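Local coordinates for conserved hypothetical protein BatB (Bacteroides thetaiotaomicron, PDB 3IBS) that is of unknown function but is the von Willebrand factor type A domain, with a bound magnesium ion, of a probably membrane-anchored Bat-family protein, at residues E130-A135 / Q182-D187; I191-D196 / Q202-Q207; F63-I68 / P84-K89; A114-T119 / Q207-M212. All blocks are in the same frame, centred on the assembly; numbering follows the deposited sequence.

The four contacts sample both faces of the six-stranded sheet and the loops at one end. Interactions 2 and 4 both use helix 200-214, on the same face: 2 ties it to the edge strand 191-195, 4 to the inner strand 113-119. They touch through I205 CG1 and I116 CD1 at 3.6 Å. Interaction 1 joins two helices of the other face, and A185 and Q182 pass that packing on to strand 191-195. Interaction 4 is buried and wholly apolar, whereas 1, 2 and 3 are partly buried, with K133 of 1 at the surface. Interaction 3 stands apart, 20 Å or more between centres, near the magnesium end, and adds an aromatic ring and the Q65 amide.

Interaction 1 of 4, residues E130-A135 / Q182-D187; sequences EAAKAA and QEIAKD
A132 and I184 face each other with their CA atoms 6.1 Å apart, and K133, the next residue, has its CA 5.2 Å from that of D187, three residues past I184. These two pairs set the register of two helices that run nearly side by side: the axes of 130-135 and 182-187 approach to 8.2 Å and cross at only -19°. Such a shallow angle fits their origin in successive beta-alpha-beta crossovers of the von Willebrand A fold, in which helices 128-136 and 178-187 flank strand 140-147 in the sequence and share one face of the sheet.

A small residue, A132, sits at the close approach. Its CB points at the other helix and rests 3.5 Å from the carbonyl O of I184, with the CG2 methyl of I184 at 3.9 Å. I184 offers that branch because CG2 is anti to its backbone N while CG1 lies beside the N (chi1 -61°). The same side chain also meets I98 and V144, so it fills the space between the helices and the sheet. Further along, backbone meets backbone, the O of D187 lying 3.7 Å from the CA of K133.

On the outer side K133 and D187 carry opposite charges, but NZ and OD2 stay 4.7 Å apart, too far for a salt bridge in this model. Any attraction between them is therefore probably diffuse. No hydrogen bond crosses between the two segments, which implies that fit of shape, a methyl set against a carbonyl and a second methyl, does the joining while the charged groups border it.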
loop_
_atom_site.group_PDB
_atom_site.type_symbol
_atom_site.label_atom_id
_atom_site.label_comp_id
_atom_site.label_asym_id
_atom_site.label_seq_id
_atom_site.Cartn_x
_atom_site.Cartn_y
_atom_site.Cartn_z
ATOM N N GLU A 130 -16.978 15.496 -24.455
ATOM C CA GLU A 130 -17.901 16.486 -25.012
ATOM C C GLU A 130 -17.559 17.884 -24.499
ATOM O O GLU A 130 -17.513 18.848 -25.267
ATOM C CB GLU A 130 -19.340 16.144 -24.613
ATOM C CG GLU A 130 -19.834 14.730 -25.071
ATOM C CD GLU A 130 -19.734 13.624 -23.983
ATOM O OE1 GLU A 130 -18.634 13.425 -23.344
ATOM O OE2 GLU A 130 -20.784 12.938 -23.794
ATOM N N ALA A 131 -17.314 17.994 -23.192
ATOM C CA ALA A 131 -16.915 19.258 -22.597
ATOM C C ALA A 131 -15.629 19.803 -23.237
ATOM O O ALA A 131 -15.525 21.009 -23.515
ATOM C CB ALA A 131 -16.743 19.106 -21.091
ATOM N N ALA A 132 -14.660 18.923 -23.472
ATOM C CA ALA A 132 -13.372 19.335 -24.054
ATOM C C ALA A 132 -13.529 19.780 -25.506
ATOM O O ALA A 132 -12.886 20.738 -25.946
ATOM C CB ALA A 132 -12.331 18.212 -23.956
ATOM N N LYS A 133 -14.377 19.074 -26.242
ATOM C CA LYS A 133 -14.687 19.433 -27.611
ATOM C C LYS A 133 -15.356 20.827 -27.652
ATOM O O LYS A 133 -14.948 21.692 -28.457
ATOM C CB LYS A 133 -15.568 18.347 -28.254
ATOM C CG LYS A 133 -16.071 18.638 -29.688
ATOM C CD LYS A 133 -16.578 17.321 -30.329
ATOM C CE LYS A 133 -17.814 16.754 -29.577
ATOM N NZ LYS A 133 -17.700 15.290 -29.245
ATOM N N ALA A 134 -16.352 21.048 -26.790
ATOM C CA ALA A 134 -17.020 22.372 -26.708
ATOM C C ALA A 134 -16.046 23.500 -26.332
ATOM O O ALA A 134 -16.163 24.602 -26.850
ATOM C CB ALA A 134 -18.225 22.339 -25.752
ATOM N N ALA A 135 -15.065 23.221 -25.462
ATOM C CA ALA A 135 -14.024 24.219 -25.148
ATOM C C ALA A 135 -13.203 24.515 -26.390
ATOM O O ALA A 135 -12.942 25.690 -26.711
ATOM C CB ALA A 135 -13.104 23.756 -23.991
ATOM N N GLN A 182 -6.184 10.662 -22.567
ATOM C CA GLN A 182 -5.801 10.899 -23.955
ATOM C C GLN A 182 -6.957 11.341 -24.846
ATOM O O GLN A 182 -6.763 12.215 -25.671
ATOM C CB GLN A 182 -5.084 9.692 -24.551
ATOM C CG GLN A 182 -3.662 9.508 -23.995
ATOM C CD GLN A 182 -3.092 8.128 -24.313
ATOM O OE1 GLN A 182 -3.810 7.130 -24.307
ATOM N NE2 GLN A 182 -1.801 8.069 -24.566
ATOM N N GLU A 183 -8.143 10.754 -24.665
ATOM C CA GLU A 183 -9.337 11.124 -25.455
ATOM C C GLU A 183 -9.693 12.586 -25.196
ATOM O O GLU A 183 -10.022 13.335 -26.142
ATOM C CB GLU A 183 -10.543 10.253 -25.093
ATOM C CG GLU A 183 -10.428 8.784 -25.554
ATOM C CD GLU A 183 -11.665 7.937 -25.227
ATOM O OE1 GLU A 183 -12.690 8.499 -24.797
ATOM O OE2 GLU A 183 -11.613 6.697 -25.421
ATOM N N ILE A 184 -9.642 12.970 -23.912
ATOM C CA ILE A 184 -9.984 14.329 -23.491
ATOM C C ILE A 184 -9.033 15.330 -24.152
ATOM O O ILE A 184 -9.480 16.337 -24.700
ATOM C CB ILE A 184 -9.983 14.487 -21.941
ATOM C CG1 ILE A 184 -11.031 13.553 -21.324
ATOM C CG2 ILE A 184 -10.231 15.973 -21.521
ATOM C CD1 ILE A 184 -10.856 13.282 -19.815
ATOM N N ALA A 185 -7.725 15.056 -24.084
ATOM C CA ALA A 185 -6.727 15.970 -24.643
ATOM C C ALA A 185 -6.816 16.049 -26.164
ATOM O O ALA A 185 -6.632 17.127 -26.751
ATOM C CB ALA A 185 -5.335 15.560 -24.224
ATOM N N LYS A 186 -7.043 14.902 -26.813
ATOM C CA LYS A 186 -7.171 14.897 -28.271
ATOM C C LYS A 186 -8.323 15.793 -28.764
ATOM O O LYS A 186 -8.117 16.695 -29.587
ATOM C CB LYS A 186 -7.317 13.483 -28.837
ATOM C CG LYS A 186 -7.235 13.483 -30.398
ATOM C CD LYS A 186 -7.133 12.093 -30.949
ATOM C CE LYS A 186 -7.118 12.101 -32.474
ATOM N NZ LYS A 186 -7.176 10.718 -33.018
ATOM N N ASP A 187 -9.524 15.540 -28.251
ATOM C CA ASP A 187 -10.705 16.288 -28.645
ATOM C C ASP A 187 -10.649 17.735 -28.162
ATOM O O ASP A 187 -11.264 18.612 -28.760
ATOM C CB ASP A 187 -11.965 15.593 -28.139
ATOM C CG ASP A 187 -12.245 14.272 -28.871
ATOM O OD1 ASP A 187 -11.387 13.780 -29.654
ATOM O OD2 ASP A 187 -13.338 13.726 -28.656
#

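Interaction 2 of 4, residues I191-D196 / Q202-Q207; sequences IYVRVD and QKAISQ
I191 and I205 meet obliquely, the side chain of one slanting over the end of the other, where the edge strand of a von Willebrand A domain is covered by its last helix. Strand 191-195 and helix 200-214 form the final beta-alpha unit of this Rossmann-like sheet. Over the short segments the helix runs back against the strand at 160°, with an axis separation of 9.1 Å.

The CD1 methyl of I205 does the touching from the helix side, 4.0 Å from I191 CD1 and equally near I191 CG1. Its CB does not aim straight at the strand; CG1, set anti to the backbone N (chi1 -161°), brings the methyl nearer. From the strand, the CB of I191 points to the helix, and its CD1 also lies 3.9 Å from the carbonyl O of A204. Beside this pair V193, two residues along the strand and hence on the same face, directs its CG2 at the CB of A204, a looser contact at 4.4 Å.

Strand alternation sends Y192 to the other face, where it packs on C181, Q182 and A185 of helix 178-187 and its OH is hydrogen-bonded to E178. The edge strand is thus sandwiched between two helices. Deeper in, I205 goes on to touch S143 and L44, linking this corner to the neighbouring strand and to helix 33-46.

No hydrogen bond crosses between the two segments; within the helix, Q202 NE2 donates to S206 OG at 3.1 Å, a bent bond (141° at the hydrogen) whose acceptor is tilted slightly from the plane of the Q202 amide.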
loop_
_atom_site.group_PDB
_atom_site.type_symbol
_atom_site.label_atom_id
_atom_site.label_comp_id
_atom_site.label_asym_id
_atom_site.label_seq_id
_atom_site.Cartn_x
_atom_site.Cartn_y
_atom_site.Cartn_z
ATOM N N ILE A 191 -2.451 18.723 -25.285
ATOM C CA ILE A 191 -1.533 17.597 -25.231
ATOM C C ILE A 191 -1.858 16.712 -24.037
ATOM O O ILE A 191 -2.451 17.172 -23.076
ATOM C CB ILE A 191 -0.061 18.050 -25.152
ATOM C CG1 ILE A 191 0.207 18.840 -23.858
ATOM C CG2 ILE A 191 0.350 18.790 -26.444
ATOM C CD1 ILE A 191 1.695 19.084 -23.559
ATOM N N TYR A 192 -1.478 15.437 -24.127
ATOM C CA TYR A 192 -1.511 14.540 -22.987
ATOM C C TYR A 192 -0.064 14.245 -22.587
ATOM O O TYR A 192 0.785 13.953 -23.436
ATOM C CB TYR A 192 -2.244 13.211 -23.281
ATOM C CG TYR A 192 -1.974 12.208 -22.182
ATOM C CD1 TYR A 192 -2.574 12.359 -20.935
ATOM C CD2 TYR A 192 -1.046 11.165 -22.356
ATOM C CE1 TYR A 192 -2.292 11.494 -19.886
ATOM C CE2 TYR A 192 -0.758 10.274 -21.299
ATOM C CZ TYR A 192 -1.400 10.459 -20.068
ATOM O OH TYR A 192 -1.165 9.618 -18.999
ATOM N N VAL A 193 0.213 14.314 -21.291
ATOM C CA VAL A 193 1.503 13.874 -20.793
ATOM C C VAL A 193 1.302 13.169 -19.461
ATOM O O VAL A 193 0.437 13.569 -18.643
ATOM C CB VAL A 193 2.567 15.021 -20.746
ATOM C CG1 VAL A 193 2.107 16.197 -19.883
ATOM C CG2 VAL A 193 3.973 14.488 -20.296
ATOM N N ARG A 194 2.054 12.091 -19.273
ATOM C CA ARG A 194 2.035 11.388 -18.016
ATOM C C ARG A 194 2.996 12.055 -17.045
ATOM O O ARG A 194 4.138 12.386 -17.381
ATOM C CB ARG A 194 2.406 9.911 -18.189
ATOM C CG ARG A 194 2.151 9.065 -16.931
ATOM C CD ARG A 194 2.694 7.672 -17.122
ATOM N NE ARG A 194 2.599 6.843 -15.919
ATOM C CZ ARG A 194 3.642 6.439 -15.187
ATOM N NH1 ARG A 194 4.881 6.822 -15.502
ATOM N NH2 ARG A 194 3.450 5.668 -14.120
ATOM N N VAL A 195 2.525 12.245 -15.828
ATOM C CA VAL A 195 3.359 12.820 -14.810
ATOM C C VAL A 195 4.088 11.632 -14.145
ATOM O O VAL A 195 3.458 10.653 -13.771
ATOM C CB VAL A 195 2.526 13.633 -13.797
ATOM C CG1 VAL A 195 3.386 14.123 -12.634
ATOM C CG2 VAL A 195 1.835 14.824 -14.488
ATOM N N ASP A 196 5.410 11.700 -14.080
ATOM C CA ASP A 196 6.199 10.771 -13.254
ATOM C C ASP A 196 7.073 11.578 -12.268
ATOM O O ASP A 196 6.771 12.735 -11.988
ATOM C CB ASP A 196 7.028 9.828 -14.132
ATOM C CG ASP A 196 7.988 10.569 -15.053
ATOM O OD1 ASP A 196 8.367 11.728 -14.747
ATOM O OD2 ASP A 196 8.368 9.984 -16.092
ATOM N N GLN A 202 6.037 18.925 -16.350
ATOM C CA GLN A 202 5.981 20.369 -16.134
ATOM C C GLN A 202 6.590 21.110 -17.319
ATOM O O GLN A 202 6.050 22.120 -17.776
ATOM C CB GLN A 202 6.689 20.775 -14.835
ATOM C CG GLN A 202 6.669 22.302 -14.566
ATOM C CD GLN A 202 7.934 22.990 -15.047
ATOM O OE1 GLN A 202 9.030 22.527 -14.758
ATOM N NE2 GLN A 202 7.789 24.100 -15.774
ATOM N N LYS A 203 7.715 20.605 -17.809
ATOM C CA LYS A 203 8.401 21.273 -18.894
ATOM C C LYS A 203 7.646 21.117 -20.211
ATOM O O LYS A 203 7.595 22.052 -20.998
ATOM C CB LYS A 203 9.829 20.773 -19.018
ATOM C CG LYS A 203 10.771 21.347 -17.968
ATOM C CD LYS A 203 12.167 20.857 -18.219
ATOM C CE LYS A 203 12.192 19.336 -18.183
ATOM N NZ LYS A 203 13.206 18.796 -19.113
ATOM N N ALA A 204 7.055 19.944 -20.439
ATOM C CA ALA A 204 6.224 19.746 -21.614
ATOM C C ALA A 204 5.043 20.726 -21.632
ATOM O O ALA A 204 4.786 21.362 -22.651
ATOM C CB ALA A 204 5.746 18.299 -21.724
ATOM N N ILE A 205 4.339 20.866 -20.512
ATOM C CA ILE A 205 3.173 21.723 -20.482
ATOM C C ILE A 205 3.577 23.198 -20.567
ATOM O O ILE A 205 2.952 23.955 -21.297
ATOM C CB ILE A 205 2.203 21.403 -19.287
ATOM C CG1 ILE A 205 0.799 21.983 -19.538
ATOM C CG2 ILE A 205 2.747 21.906 -17.965
ATOM C CD1 ILE A 205 0.108 21.447 -20.820
ATOM N N SER A 206 4.643 23.599 -19.873
ATOM C CA SER A 206 5.112 24.983 -19.976
ATOM C C SER A 206 5.549 25.321 -21.410
ATOM O O SER A 206 5.394 26.460 -21.863
ATOM C CB SER A 206 6.233 25.282 -18.971
ATOM O OG SER A 206 5.715 25.380 -17.642
ATOM N N GLN A 207 6.077 24.323 -22.117
ATOM C CA GLN A 207 6.458 24.474 -23.510
ATOM C C GLN A 207 5.226 24.715 -24.365
ATOM O O GLN A 207 5.233 25.582 -25.234
ATOM C CB GLN A 207 7.223 23.229 -23.999
ATOM C CG GLN A 207 7.483 23.162 -25.516
ATOM C CD GLN A 207 8.167 24.413 -26.058
ATOM O OE1 GLN A 207 7.696 25.032 -27.025
ATOM N NE2 GLN A 207 9.275 24.804 -25.426
#

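Interaction 3 of 4, residues F63-I68 / P84-K89; sequences FTQLPI and PSLISK
The F63 ring is the main flat group, and it meets the 84-89 loop along the side formed by CD2, CE2 and CZ. CG1 of I87 sits at that edge, near the ring plane, 3.6 Å from CE2; the CD1 of I87 is 4.0 Å from CD2 of F63. The two side chains slide past each other in opposite directions. The carbonyl O of L86 approaches CE2 obliquely, 3.8 Å away, while the L86 side chain crosses the phenylalanine at about a right angle and brings its CB to 4.1 Å from CZ. CG of F63 lies between its own backbone N and carbonyl carbon (chi1 79°), a turn that carries the ring out toward the loop.

The second flat group is the Q65 amide. Its chain bends at chi2 (76°), and OE1 comes to rest 3.8 Å from L86 CD1. The amide is held from outside the contact: NE2 donates to the carbonyl O of F78, which helps fix how it is turned. Q65 and L66 together form a classic beta bulge opposite M55, placed where the strand turns a corner.

L86 and I87 also pack on I20, next to the magnesium ligand S21, and the I87 side chain is about 8 Å from that of S21 and about 11 Å from the metal. The contact therefore joins the antiparallel edge strand 62-69 to a loop near the magnesium site, where S21 and S23 hold the ion in this structure, consistent with the metal-ion-dependent adhesion site of von Willebrand A domains.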
loop_
_atom_site.group_PDB
_atom_site.type_symbol
_atom_site.label_atom_id
_atom_site.label_comp_id
_atom_site.label_asym_id
_atom_site.label_seq_id
_atom_site.Cartn_x
_atom_site.Cartn_y
_atom_site.Cartn_z
ATOM N N PHE A 63 -15.404 23.423 -8.139
ATOM C CA PHE A 63 -15.532 24.831 -7.813
ATOM C C PHE A 63 -14.263 25.624 -8.093
ATOM O O PHE A 63 -13.176 25.057 -8.210
ATOM C CB PHE A 63 -16.085 25.043 -6.380
ATOM C CG PHE A 63 -15.073 24.879 -5.271
ATOM C CD1 PHE A 63 -14.229 25.937 -4.903
ATOM C CD2 PHE A 63 -15.012 23.694 -4.542
ATOM C CE1 PHE A 63 -13.298 25.796 -3.838
ATOM C CE2 PHE A 63 -14.090 23.543 -3.480
ATOM C CZ PHE A 63 -13.235 24.594 -3.131
ATOM N N THR A 64 -14.428 26.936 -8.211
ATOM C CA THR A 64 -13.334 27.848 -8.459
ATOM C C THR A 64 -12.523 28.064 -7.202
ATOM O O THR A 64 -13.036 28.589 -6.203
ATOM C CB THR A 64 -13.875 29.218 -8.933
ATOM O OG1 THR A 64 -14.579 29.034 -10.174
ATOM C CG2 THR A 64 -12.703 30.223 -9.138
ATOM N N GLN A 65 -11.257 27.686 -7.252
ATOM C CA GLN A 65 -10.359 27.848 -6.098
ATOM C C GLN A 65 -9.673 29.188 -6.224
ATOM O O GLN A 65 -9.530 29.897 -5.255
ATOM C CB GLN A 65 -9.331 26.698 -6.018
ATOM C CG GLN A 65 -8.122 26.909 -5.030
ATOM C CD GLN A 65 -8.516 26.719 -3.571
ATOM O OE1 GLN A 65 -9.663 26.352 -3.268
ATOM N NE2 GLN A 65 -7.572 26.963 -2.655
ATOM N N LEU A 66 -9.280 29.541 -7.438
ATOM C CA LEU A 66 -8.602 30.803 -7.712
ATOM C C LEU A 66 -9.193 31.431 -8.978
ATOM O O LEU A 66 -9.086 30.858 -10.053
ATOM C CB LEU A 66 -7.094 30.575 -7.867
ATOM C CG LEU A 66 -6.236 31.786 -8.260
ATOM C CD1 LEU A 66 -5.993 32.720 -7.043
ATOM C CD2 LEU A 66 -4.930 31.322 -8.877
ATOM N N PRO A 67 -9.835 32.611 -8.847
ATOM C CA PRO A 67 -10.322 33.338 -10.023
ATOM C C PRO A 67 -9.129 33.814 -10.819
ATOM O O PRO A 67 -8.045 34.065 -10.246
ATOM C CB PRO A 67 -11.114 34.529 -9.424
ATOM C CG PRO A 67 -11.469 34.070 -8.024
ATOM C CD PRO A 67 -10.221 33.286 -7.593
ATOM N N ILE A 68 -9.313 33.873 -12.136
ATOM C CA ILE A 68 -8.239 34.185 -13.067
ATOM C C ILE A 68 -7.535 35.491 -12.674
ATOM O O ILE A 68 -8.189 36.517 -12.455
ATOM C CB ILE A 68 -8.772 34.214 -14.527
ATOM C CG1 ILE A 68 -7.615 34.361 -15.510
ATOM C CG2 ILE A 68 -9.824 35.329 -14.741
ATOM C CD1 ILE A 68 -7.724 33.453 -16.739
ATOM N N PRO A 84 -8.120 17.377 -0.319
ATOM C CA PRO A 84 -9.382 16.699 -0.636
ATOM C C PRO A 84 -10.573 17.117 0.235
ATOM O O PRO A 84 -11.710 17.034 -0.207
ATOM C CB PRO A 84 -9.045 15.216 -0.393
ATOM C CG PRO A 84 -7.580 15.143 -0.716
ATOM C CD PRO A 84 -7.030 16.403 -0.093
ATOM N N SER A 85 -10.317 17.541 1.468
ATOM C CA SER A 85 -11.399 17.973 2.365
ATOM C C SER A 85 -12.137 19.231 1.867
ATOM O O SER A 85 -13.234 19.527 2.334
ATOM C CB SER A 85 -10.870 18.172 3.780
ATOM O OG SER A 85 -9.852 19.150 3.767
ATOM N N LEU A 86 -11.571 19.952 0.896
ATOM C CA LEU A 86 -12.325 21.053 0.265
ATOM C C LEU A 86 -13.651 20.591 -0.371
ATOM O O LEU A 86 -14.590 21.368 -0.466
ATOM C CB LEU A 86 -11.477 21.776 -0.790
ATOM C CG LEU A 86 -10.258 22.519 -0.257
ATOM C CD1 LEU A 86 -9.464 23.060 -1.451
ATOM C CD2 LEU A 86 -10.672 23.632 0.746
ATOM N N ILE A 87 -13.699 19.343 -0.841
ATOM C CA ILE A 87 -14.919 18.784 -1.453
ATOM C C ILE A 87 -15.219 17.417 -0.853
ATOM O O ILE A 87 -14.422 16.487 -0.979
ATOM C CB ILE A 87 -14.780 18.629 -2.994
ATOM C CG1 ILE A 87 -14.475 19.974 -3.661
ATOM C CG2 ILE A 87 -16.056 17.984 -3.603
ATOM C CD1 ILE A 87 -14.056 19.853 -5.109
ATOM N N SER A 88 -16.378 17.278 -0.218
ATOM C CA SER A 88 -16.752 15.985 0.379
ATOM C C SER A 88 -17.410 14.997 -0.602
ATOM O O SER A 88 -17.157 13.806 -0.520
ATOM C CB SER A 88 -17.622 16.176 1.623
ATOM O OG SER A 88 -18.712 17.020 1.322
ATOM N N LYS A 89 -18.243 15.482 -1.519
ATOM C CA LYS A 89 -18.852 14.627 -2.545
ATOM C C LYS A 89 -17.782 13.982 -3.431
ATOM O O LYS A 89 -16.983 14.680 -4.070
ATOM C CB LYS A 89 -19.818 15.445 -3.401
ATOM C CG LYS A 89 -20.410 14.699 -4.576
ATOM C CD LYS A 89 -21.558 15.471 -5.192
ATOM C CE LYS A 89 -22.086 14.789 -6.448
ATOM N NZ LYS A 89 -23.302 15.500 -6.966
#

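Interaction 4 of 4, residues A114-T119 / Q207-M212; sequences AIIVIT and QEISKM
A114 and I116, on the same face of an inner strand of the von Willebrand A sheet, receive M212 and I209 from the C-terminal helix 200-214. The contact closes a Rossmann-like alpha/beta core by laying the last helix against a strand nearly ninety residues earlier in the chain; the CA atoms of A114 and I209 come to 7.6 Å.

Aliphatic packing is one kind of interaction. I116 and I209 meet methyl to methyl, CD1 to CD1 at 3.8 Å, their side chains crossing at about a right angle. The CB of I209 does not aim directly at the strand, but the end of its side chain comes nearer, and both isoleucines also touch V14 and L44. This places their meeting point between strands 13-19 and 113-119 and helix 33-46.

Hydrogen bonding belongs to the surroundings: none crosses between the segments. The backbone of A114 pairs with E13 and I15 of the adjacent parallel strand, and I115, turned to the opposite face, pairs through its backbone with Q141 and S143. At the far end of the strand T119 OG1 is hydrogen-bonded to D19 and to the backbone N of G121.

The last kind is the packing of the selenium-bearing side chain of M212, a selenomethionine. Its chain leaves the helix extended, with CG anti to the backbone N (chi1 -174°), and then bends at chi3 (62°), which folds the terminal methyl over A114: CE lies 3.6 Å from A114 CB, and SE is 3.9 Å from the same carbon.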
loop_
_atom_site.group_PDB
_atom_site.type_symbol
_atom_site.label_atom_id
_atom_site.label_comp_id
_atom_site.label_asym_id
_atom_site.label_seq_id
_atom_site.Cartn_x
_atom_site.Cartn_y
_atom_site.Cartn_z
ATOM N N ALA A 114 -5.887 28.219 -22.375
ATOM C CA ALA A 114 -5.714 26.789 -22.128
ATOM C C ALA A 114 -6.382 26.357 -20.828
ATOM O O ALA A 114 -6.409 27.119 -19.841
ATOM C CB ALA A 114 -4.232 26.433 -22.093
ATOM N N ILE A 115 -6.942 25.145 -20.846
ATOM C CA ILE A 115 -7.416 24.477 -19.640
ATOM C C ILE A 115 -6.495 23.291 -19.439
ATOM O O ILE A 115 -6.272 22.537 -20.387
ATOM C CB ILE A 115 -8.888 23.978 -19.777
ATOM C CG1 ILE A 115 -9.831 25.164 -19.995
ATOM C CG2 ILE A 115 -9.278 23.132 -18.542
ATOM C CD1 ILE A 115 -11.283 24.755 -20.366
ATOM N N ILE A 116 -5.938 23.152 -18.236
ATOM C CA ILE A 116 -5.006 22.054 -17.945
ATOM C C ILE A 116 -5.610 21.207 -16.855
ATOM O O ILE A 116 -5.682 21.651 -15.707
ATOM C CB ILE A 116 -3.628 22.565 -17.511
ATOM C CG1 ILE A 116 -3.008 23.396 -18.637
ATOM C CG2 ILE A 116 -2.692 21.390 -17.151
ATOM C CD1 ILE A 116 -1.825 24.119 -18.175
ATOM N N VAL A 117 -6.095 20.017 -17.244
ATOM C CA VAL A 117 -6.718 19.081 -16.331
ATOM C C VAL A 117 -5.612 18.199 -15.777
ATOM O O VAL A 117 -4.816 17.631 -16.539
ATOM C CB VAL A 117 -7.783 18.179 -17.058
ATOM C CG1 VAL A 117 -8.498 17.247 -16.068
ATOM C CG2 VAL A 117 -8.804 19.045 -17.792
ATOM N N ILE A 118 -5.530 18.126 -14.455
ATOM C CA ILE A 118 -4.552 17.260 -13.796
ATOM C C ILE A 118 -5.274 16.204 -12.956
ATOM O O ILE A 118 -5.947 16.533 -11.971
ATOM C CB ILE A 118 -3.605 18.065 -12.906
ATOM C CG1 ILE A 118 -2.956 19.191 -13.741
ATOM C CG2 ILE A 118 -2.559 17.147 -12.289
ATOM C CD1 ILE A 118 -2.033 20.218 -12.912
ATOM N N THR A 119 -5.155 14.939 -13.342
ATOM C CA THR A 119 -6.049 13.910 -12.782
ATOM C C THR A 119 -5.469 12.503 -12.988
ATOM O O THR A 119 -4.575 12.317 -13.797
ATOM C CB THR A 119 -7.473 14.012 -13.443
ATOM O OG1 THR A 119 -8.389 13.076 -12.847
ATOM C CG2 THR A 119 -7.387 13.773 -14.973
ATOM N N GLN A 207 6.077 24.323 -22.117
ATOM C CA GLN A 207 6.458 24.474 -23.510
ATOM C C GLN A 207 5.226 24.715 -24.365
ATOM O O GLN A 207 5.233 25.582 -25.234
ATOM C CB GLN A 207 7.223 23.229 -23.999
ATOM C CG GLN A 207 7.483 23.162 -25.516
ATOM C CD GLN A 207 8.167 24.413 -26.058
ATOM O OE1 GLN A 207 7.696 25.032 -27.025
ATOM N NE2 GLN A 207 9.275 24.804 -25.426
ATOM N N GLU A 208 4.177 23.934 -24.108
ATOM C CA GLU A 208 2.908 24.054 -24.830
ATOM C C GLU A 208 2.292 25.434 -24.611
ATOM O O GLU A 208 1.811 26.067 -25.559
ATOM C CB GLU A 208 1.946 22.942 -24.393
ATOM C CG GLU A 208 0.536 23.052 -24.951
ATOM C CD GLU A 208 0.455 22.852 -26.462
ATOM O OE1 GLU A 208 1.428 22.344 -27.065
ATOM O OE2 GLU A 208 -0.598 23.200 -27.048
ATOM N N ILE A 209 2.301 25.889 -23.358
ATOM C CA ILE A 209 1.816 27.230 -23.014
ATOM C C ILE A 209 2.620 28.320 -23.750
ATOM O O ILE A 209 2.022 29.225 -24.351
ATOM C CB ILE A 209 1.822 27.471 -21.493
ATOM C CG1 ILE A 209 0.793 26.559 -20.802
ATOM C CG2 ILE A 209 1.509 28.946 -21.162
ATOM C CD1 ILE A 209 1.047 26.379 -19.312
ATOM N N SER A 210 3.957 28.215 -23.720
ATOM C CA SER A 210 4.844 29.138 -24.458
ATOM C C SER A 210 4.600 29.162 -25.964
ATOM O O SER A 210 4.669 30.217 -26.587
ATOM C CB SER A 210 6.317 28.800 -24.216
ATOM O OG SER A 210 6.657 29.028 -22.864
ATOM N N LYS A 211 4.353 27.986 -26.532
ATOM C CA LYS A 211 4.066 27.818 -27.958
ATOM C C LYS A 211 2.746 28.515 -28.329
ATOM O O LYS A 211 2.640 29.167 -29.369
ATOM C CB LYS A 211 4.024 26.317 -28.271
ATOM C CG LYS A 211 3.735 25.909 -29.706
ATOM C CD LYS A 211 3.817 24.386 -29.787
ATOM C CE LYS A 211 2.584 23.778 -30.455
ATOM N NZ LYS A 211 2.593 23.930 -31.926
HETATM N N MSE A 212 1.758 28.392 -27.447
HETATM C CA MSE A 212 0.465 29.040 -27.615
HETATM C C MSE A 212 0.583 30.570 -27.572
HETATM O O MSE A 212 -0.022 31.271 -28.395
HETATM C CB MSE A 212 -0.505 28.528 -26.546
HETATM C CG MSE A 212 -1.917 29.020 -26.691
HETATM SE SE MSE A 212 -3.049 28.245 -25.315
HETATM C CE MSE A 212 -2.180 28.963 -23.710
#